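Side-chain contacts in amidohydrolase (PDB 4DZH), which probably deaminates adenosine-type substrates such as 5'-methylthioadenosine, as a zinc-dependent hydrolase of the ATZ/TRZ family: residues D15-A20 with A52-R57; H36-S41 with V46-T51. All coordinates share one frame; numbering follows the deposited sequence.

Interaction 1. Residues D15-A20 with A52-R57; sequences DLLIEA and ADARVR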
ATOM      1  N   ASP A  15      14.151 -20.497  27.450  1.00 28.86           N
ATOM      2  CA  ASP A  15      13.995 -21.368  26.281  1.00 26.53           C
ATOM      3  C   ASP A  15      14.628 -20.705  25.054  1.00 26.14           C
ATOM      4  O   ASP A  15      15.370 -21.335  24.274  1.00 28.33           O
ATOM      5  CB  ASP A  15      12.496 -21.569  25.934  1.00 25.55           C
ATOM      6  CG  ASP A  15      11.747 -22.486  26.917  1.00 31.02           C
ATOM      7  OD1 ASP A  15      12.375 -23.120  27.789  1.00 34.89           O
ATOM      8  OD2 ASP A  15      10.501 -22.580  26.795  1.00 31.24           O
ATOM      9  N   LEU A  16      14.314 -19.427  24.887  1.00 24.78           N
ATOM     10  CA  LEU A  16      14.680 -18.709  23.674  1.00 28.49           C
ATOM     11  C   LEU A  16      15.074 -17.277  24.026  1.00 25.88           C
ATOM     12  O   LEU A  16      14.421 -16.642  24.865  1.00 28.78           O
ATOM     13  CB  LEU A  16      13.464 -18.689  22.735  1.00 25.70           C
ATOM     14  CG  LEU A  16      13.523 -17.909  21.427  1.00 27.17           C
ATOM     15  CD1 LEU A  16      14.494 -18.523  20.410  1.00 27.23           C
ATOM     16  CD2 LEU A  16      12.137 -17.837  20.824  1.00 30.66           C
ATOM     17  N   LEU A  17      16.144 -16.791  23.421  1.00 26.37           N
ATOM     18  CA  LEU A  17      16.501 -15.384  23.489  1.00 24.43           C
ATOM     19  C   LEU A  17      16.544 -14.840  22.056  1.00 24.25           C
ATOM     20  O   LEU A  17      17.271 -15.365  21.211  1.00 25.75           O
ATOM     21  CB  LEU A  17      17.881 -15.208  24.144  1.00 26.64           C
ATOM     22  CG  LEU A  17      18.317 -13.744  24.243  1.00 31.50           C
ATOM     23  CD1 LEU A  17      17.471 -13.033  25.281  1.00 31.57           C
ATOM     24  CD2 LEU A  17      19.782 -13.594  24.541  1.00 35.85           C
ATOM     25  N   ILE A  18      15.776 -13.798  21.770  1.00 21.78           N
ATOM     26  CA  ILE A  18      15.797 -13.181  20.437  1.00 20.56           C
ATOM     27  C   ILE A  18      16.519 -11.872  20.581  1.00 25.83           C
ATOM     28  O   ILE A  18      16.038 -10.994  21.276  1.00 25.50           O
ATOM     29  CB  ILE A  18      14.353 -12.902  19.892  1.00 24.31           C
ATOM     30  CG1 ILE A  18      13.573 -14.198  19.796  1.00 23.91           C
ATOM     31  CG2 ILE A  18      14.400 -12.232  18.503  1.00 25.45           C
ATOM     32  CD1 ILE A  18      12.056 -14.005  19.699  1.00 22.33           C
ATOM     33  N   GLU A  19      17.678 -11.732  19.933  1.00 28.33           N
ATOM     34  CA  GLU A  19      18.384 -10.450  19.951  1.00 24.98           C
ATOM     35  C   GLU A  19      18.111  -9.689  18.672  1.00 28.06           C
ATOM     36  O   GLU A  19      18.230 -10.258  17.592  1.00 31.54           O
ATOM     37  CB  GLU A  19      19.898 -10.647  20.102  1.00 26.35           C
ATOM     38  CG  GLU A  19      20.324 -11.458  21.336  1.00 30.50           C
ATOM     39  CD  GLU A  19      21.791 -11.835  21.253  1.00 36.77           C
ATOM     40  OE1 GLU A  19      22.405 -11.641  20.153  1.00 37.07           O
ATOM     41  OE2 GLU A  19      22.328 -12.324  22.279  1.00 40.64           O
ATOM     42  N   ALA A  20      17.820  -8.397  18.803  1.00 25.47           N
ATOM     43  CA  ALA A  20      17.486  -7.599  17.619  1.00 24.32           C
ATOM     44  C   ALA A  20      18.106  -6.202  17.621  1.00 25.03           C
ATOM     45  O   ALA A  20      18.377  -5.614  18.682  1.00 29.32           O
ATOM     46  CB  ALA A  20      15.988  -7.492  17.489  1.00 26.33           C
ATOM     47  N   ALA A  52      23.349  -6.766  25.933  1.00 38.84           N
ATOM     48  CA  ALA A  52      24.521  -7.016  26.755  1.00 39.87           C
ATOM     49  C   ALA A  52      24.077  -7.505  28.126  1.00 41.53           C
ATOM     50  O   ALA A  52      24.640  -8.465  28.651  1.00 43.77           O
ATOM     51  CB  ALA A  52      25.364  -5.760  26.874  1.00 39.50           C
ATOM     52  N   ASP A  53      23.060  -6.851  28.699  1.00 41.54           N
ATOM     53  CA  ASP A  53      22.503  -7.258  30.004  1.00 40.76           C
ATOM     54  C   ASP A  53      21.891  -8.652  29.925  1.00 39.73           C
ATOM     55  O   ASP A  53      21.908  -9.416  30.888  1.00 42.52           O
ATOM     56  CB  ASP A  53      21.427  -6.273  30.483  1.00 41.58           C
ATOM     57  CG  ASP A  53      21.999  -4.929  30.933  1.00 47.26           C
ATOM     58  OD1 ASP A  53      23.222  -4.707  30.778  1.00 54.36           O
ATOM     59  OD2 ASP A  53      21.214  -4.087  31.434  1.00 47.34           O
ATOM     60  N   ALA A  54      21.305  -8.976  28.779  1.00 34.74           N
ATOM     61  CA  ALA A  54      20.652 -10.268  28.616  1.00 31.78           C
ATOM     62  C   ALA A  54      21.631 -11.426  28.479  1.00 33.60           C
ATOM     63  O   ALA A  54      21.344 -12.543  28.926  1.00 35.36           O
ATOM     64  CB  ALA A  54      19.728 -10.236  27.395  1.00 30.41           C
ATOM     65  N   ARG A  55      22.766 -11.173  27.835  1.00 36.84           N
ATOM     66  CA  ARG A  55      23.758 -12.226  27.623  1.00 39.31           C
ATOM     67  C   ARG A  55      24.443 -12.633  28.926  1.00 42.28           C
ATOM     68  O   ARG A  55      24.988 -13.734  29.021  1.00 45.40           O
ATOM     69  CB  ARG A  55      24.808 -11.806  26.599  1.00 42.08           C
ATOM     70  CG  ARG A  55      24.365 -12.013  25.136  1.00 41.11           C
ATOM     71  CD  ARG A  55      25.159 -11.169  24.168  1.00 43.70           C
ATOM     72  NE  ARG A  55      25.028 -11.697  22.806  1.00 45.54           N
ATOM     73  CZ  ARG A  55      25.171 -10.977  21.700  1.00 51.98           C
ATOM     74  NH1 ARG A  55      25.411  -9.674  21.790  1.00 55.81           N
ATOM     75  NH2 ARG A  55      25.040 -11.551  20.503  1.00 50.26           N
ATOM     76  N   VAL A  56      24.429 -11.743  29.916  1.00 40.22           N
ATOM     77  CA  VAL A  56      25.062 -12.072  31.194  1.00 39.82           C
ATOM     78  C   VAL A  56      24.053 -12.819  32.036  1.00 41.51           C
ATOM     79  O   VAL A  56      24.404 -13.725  32.789  1.00 43.82           O
ATOM     80  CB  VAL A  56      25.614 -10.836  31.968  1.00 42.21           C
ATOM     81  CG1 VAL A  56      26.700 -10.121  31.189  1.00 41.31           C
ATOM     82  CG2 VAL A  56      24.512  -9.877  32.382  1.00 44.54           C
ATOM     83  N   ARG A  57      22.788 -12.462  31.877  1.00 39.54           N
ATOM     84  CA  ARG A  57      21.728 -13.005  32.698  1.00 40.59           C
ATOM     85  C   ARG A  57      21.266 -14.414  32.290  1.00 41.53           C
ATOM     86  O   ARG A  57      20.977 -15.249  33.161  1.00 43.93           O
ATOM     87  CB  ARG A  57      20.539 -12.035  32.751  1.00 41.44           C
ATOM     88  CG  ARG A  57      19.299 -12.658  33.378  1.00 42.56           C
ATOM     89  CD  ARG A  57      18.241 -11.663  33.878  1.00 39.64           C
ATOM     90  NE  ARG A  57      17.067 -12.412  34.303  1.00 37.60           N
ATOM     91  CZ  ARG A  57      15.805 -11.983  34.250  1.00 37.74           C
ATOM     92  NH1 ARG A  57      15.511 -10.767  33.812  1.00 36.61           N
ATOM     93  NH2 ARG A  57      14.828 -12.789  34.658  1.00 39.85           N
TER
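Opposite charges meet where E19, on strand 16-20, reaches R55 on helix 51-57. E19 OE1 forms a salt bridge with R55 NH2 at 2.7 Å, and E19 OE2 comes to 2.8 Å from R55 NE, so each carboxylate oxygen has a guanidinium nitrogen close by. The pair is not the flat, side-on fork of many Glu-Arg bridges. The two planes stand 86° apart, and the carboxylate approaches over one guanidinium face, near its rim, with E19 CD 3.1 Å above the plane. The side chains cross at about a right angle. R55 starts off to the side of the strand, and its chain, extended from CG to NE, brings the guanidinium round to the acid, while E19 rises from the sheet with its CG beside the backbone N (chi1 -56°) and its chain extended beyond. Along its shaft, R55 CG also passes 3.5 Å from E19 OE2. The acid itself is buried, its side chain touching T63, S65 and A37, so the nearby arginine probably stabilises its negative charge.

The small sheet of strands 44-50, 36-41, 16-20 and 63-66 is consistent with the small beta domain that accompanies the TIM barrel in many amidohydrolases. The helix lies against the face bearing L17 and E19; L16 and I18 point to the other face, where they meet W414 of strand 410-415.

Apolar contact is lighter and lies two residues earlier on the strand. L17 points at the helix with CG anti to the backbone N (chi1 180°), which carries CD1 outward to touch the methyl of A54 at 4.2 Å. The CA atoms of L17 and A54 are 8.3 Å apart, a gap bridged by one long side chain meeting one short one. A37 of the adjoining strand touches both L17 and A54.

Interaction 2. Residues H36-S41 with V46-T51; sequences HAVAVS and VAVLPT
The imidazole of H36 lies beside the pyrrolidine of P50, both pointing the same way where the two strands come closest. P50 CA sits 3.8 Å from the ring centroid and only 3° off its normal, a CH-pi contact squarely over the face. P50 CD adds a second bump, 3.6 Å from H36 NE2, and the ring's rotation is further fixed by ND1, which hydrogen bonds to the backbone oxygen of E34.

Next along, A37 offers only a methyl. T51 OG1 lies 3.5 Å from A37 CB and 3.0 Å from H36 C, and makes a weak hydrogen bond to the backbone oxygen of D35. The leucine of the A37-L49 pair turns its CG between backbone N and carbonyl carbon (chi1 75°), folding CD2 back to 4.0 Å from A37 O.

At the far end a classic beta bulge sets V46 and A47 both against A39. The small A39 methyl thus is touched by two carbons, V46 CG2 at 3.8 Å and A47 CB at 4.1 Å, while the other branch, V46 CG1, leans on S41 CB.

Beneath these shapes runs an antiparallel backbone joined by four hydrogen bonds, in the A37-L49 and A39-A47 pairs and from V46 N to A39 O. The straightest include A37 N to L49 O, 2.8 Å with 167° at the hydrogen.

This beta hairpin forms one end of the sheet. Strand 16-20 pairs with the other side of 36-41, helix 51-57 and F58 cover the face of A37, A39, A47 and L49, and I373 packs on V38 and V48 from the opposite face.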
ATOM      1  N   HIS A  36      18.410  -4.447  21.949  1.00 28.33           N
ATOM      2  CA  HIS A  36      17.730  -5.088  23.065  1.00 28.01           C
ATOM      3  C   HIS A  36      17.348  -6.519  22.685  1.00 28.37           C
ATOM      4  O   HIS A  36      17.317  -6.867  21.494  1.00 29.23           O
ATOM      5  CB  HIS A  36      16.462  -4.324  23.426  1.00 25.62           C
ATOM      6  CG  HIS A  36      16.642  -3.283  24.488  1.00 30.10           C
ATOM      7  ND1 HIS A  36      17.492  -2.212  24.348  1.00 31.70           N
ATOM      8  CD2 HIS A  36      16.076  -3.163  25.718  1.00 34.67           C
ATOM      9  CE1 HIS A  36      17.417  -1.451  25.428  1.00 33.08           C
ATOM     10  NE2 HIS A  36      16.576  -2.013  26.279  1.00 36.42           N
ATOM     11  N   ALA A  37      17.046  -7.334  23.692  1.00 28.97           N
ATOM     12  CA  ALA A  37      16.701  -8.734  23.495  1.00 27.65           C
ATOM     13  C   ALA A  37      15.446  -9.088  24.275  1.00 27.11           C
ATOM     14  O   ALA A  37      15.065  -8.378  25.221  1.00 27.64           O
ATOM     15  CB  ALA A  37      17.863  -9.635  23.939  1.00 30.30           C
ATOM     16  N   VAL A  38      14.801 -10.183  23.881  1.00 26.06           N
ATOM     17  CA  VAL A  38      13.574 -10.622  24.523  1.00 23.52           C
ATOM     18  C   VAL A  38      13.740 -12.067  24.856  1.00 24.45           C
ATOM     19  O   VAL A  38      14.019 -12.888  23.987  1.00 27.53           O
ATOM     20  CB  VAL A  38      12.326 -10.437  23.582  1.00 24.41           C
ATOM     21  CG1 VAL A  38      11.055 -11.058  24.209  1.00 24.39           C
ATOM     22  CG2 VAL A  38      12.112  -8.990  23.343  1.00 22.42           C
ATOM     23  N   ALA A  39      13.615 -12.390  26.135  1.00 22.16           N
ATOM     24  CA  ALA A  39      13.725 -13.782  26.536  1.00 24.74           C
ATOM     25  C   ALA A  39      12.339 -14.386  26.682  1.00 23.49           C
ATOM     26  O   ALA A  39      11.400 -13.724  27.129  1.00 22.84           O
ATOM     27  CB  ALA A  39      14.521 -13.927  27.857  1.00 29.31           C
ATOM     28  N   VAL A  40      12.230 -15.665  26.334  1.00 23.76           N
ATOM     29  CA  VAL A  40      10.945 -16.347  26.275  1.00 19.88           C
ATOM     30  C   VAL A  40      11.105 -17.723  26.877  1.00 21.67           C
ATOM     31  O   VAL A  40      12.108 -18.410  26.626  1.00 23.11           O
ATOM     32  CB  VAL A  40      10.490 -16.489  24.771  1.00 19.37           C
ATOM     33  CG1 VAL A  40       9.129 -17.163  24.690  1.00 20.63           C
ATOM     34  CG2 VAL A  40      10.458 -15.123  24.065  1.00 22.26           C
ATOM     35  N   SER A  41      10.153 -18.122  27.735  1.00 20.49           N
ATOM     36  CA  SER A  41      10.129 -19.493  28.275  1.00 19.28           C
ATOM     37  C   SER A  41       8.680 -19.936  28.290  1.00 22.17           C
ATOM     38  O   SER A  41       7.805 -19.168  28.687  1.00 22.19           O
ATOM     39  CB  SER A  41      10.679 -19.572  29.707  1.00 20.88           C
ATOM     40  OG  SER A  41      12.066 -19.286  29.715  1.00 23.18           O
ATOM     41  N   VAL A  46       9.584 -13.456  29.316  1.00 24.98           N
ATOM     42  CA  VAL A  46      10.068 -13.413  30.694  1.00 27.57           C
ATOM     43  C   VAL A  46      11.044 -12.250  30.953  1.00 30.03           C
ATOM     44  O   VAL A  46      11.445 -12.004  32.100  1.00 29.14           O
ATOM     45  CB  VAL A  46      10.706 -14.766  31.130  1.00 21.54           C
ATOM     46  CG1 VAL A  46       9.630 -15.863  31.127  1.00 23.23           C
ATOM     47  CG2 VAL A  46      11.920 -15.158  30.267  1.00 23.69           C
ATOM     48  N   ALA A  47      11.410 -11.524  29.900  1.00 27.20           N
ATOM     49  CA  ALA A  47      12.341 -10.410  30.048  1.00 27.69           C
ATOM     50  C   ALA A  47      12.487  -9.622  28.752  1.00 29.00           C
ATOM     51  O   ALA A  47      12.452 -10.207  27.660  1.00 28.71           O
ATOM     52  CB  ALA A  47      13.710 -10.915  30.470  1.00 30.40           C
ATOM     53  N   VAL A  48      12.666  -8.303  28.902  0.63 28.94           N
ATOM     54  CA  VAL A  48      12.965  -7.376  27.795  0.63 28.40           C
ATOM     55  C   VAL A  48      14.055  -6.410  28.290  0.63 29.88           C
ATOM     56  O   VAL A  48      13.824  -5.636  29.226  0.63 29.92           O
ATOM     57  CB  VAL A  48      11.740  -6.505  27.405  0.63 26.69           C
ATOM     58  CG1 VAL A  48      12.038  -5.697  26.145  0.63 26.90           C
ATOM     59  CG2 VAL A  48      10.469  -7.340  27.241  0.63 23.47           C
ATOM     60  N   LEU A  49      15.233  -6.427  27.676  1.00 27.00           N
ATOM     61  CA  LEU A  49      16.357  -5.750  28.300  1.00 32.35           C
ATOM     62  C   LEU A  49      17.485  -5.571  27.305  1.00 34.34           C
ATOM     63  O   LEU A  49      17.482  -6.204  26.249  1.00 33.01           O
ATOM     64  CB  LEU A  49      16.809  -6.577  29.525  1.00 31.36           C
ATOM     65  CG  LEU A  49      17.601  -7.878  29.341  1.00 28.27           C
ATOM     66  CD1 LEU A  49      18.140  -8.307  30.722  1.00 30.72           C
ATOM     67  CD2 LEU A  49      16.798  -9.007  28.753  1.00 27.49           C
ATOM     68  N   PRO A  50      18.459  -4.689  27.619  1.00 37.27           N
ATOM     69  CA  PRO A  50      19.589  -4.524  26.698  1.00 33.85           C
ATOM     70  C   PRO A  50      20.276  -5.866  26.406  1.00 33.14           C
ATOM     71  O   PRO A  50      20.395  -6.693  27.324  1.00 34.80           O
ATOM     72  CB  PRO A  50      20.533  -3.591  27.467  1.00 34.80           C
ATOM     73  CG  PRO A  50      19.615  -2.790  28.323  1.00 32.55           C
ATOM     74  CD  PRO A  50      18.519  -3.746  28.751  1.00 34.74           C
ATOM     75  N   THR A  51      20.706  -6.092  25.174  1.00 29.73           N
ATOM     76  CA  THR A  51      21.279  -7.376  24.792  1.00 28.37           C
ATOM     77  C   THR A  51      22.542  -7.757  25.595  1.00 36.36           C
ATOM     78  O   THR A  51      22.767  -8.925  25.920  1.00 36.24           O
ATOM     79  CB  THR A  51      21.529  -7.417  23.288  1.00 30.32           C
ATOM     80  OG1 THR A  51      20.249  -7.400  22.631  1.00 33.32           O
ATOM     81  CG2 THR A  51      22.260  -8.669  22.899  1.00 32.53           C
TER

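From the N terminus the chain runs through strand 16-20, then returns through strand 36-41, turns the hairpin into 44-50 and passes directly into helix 51-57. Interaction 2 closes the short hairpin loop, and interaction 1 closes the longer one, from strand 16-20 to the helix, so the hairpin contact is nested within it. Their centres are about 6 Å apart. The two are joined through the sheet, where strands 16-20 and 36-41 are neighbours, with probable backbone hydrogen bonds L16 O to V40 N and I18 N to V38 O. Together they tie three strands and the helix into one layered unit, away from the zinc and magnesium sites.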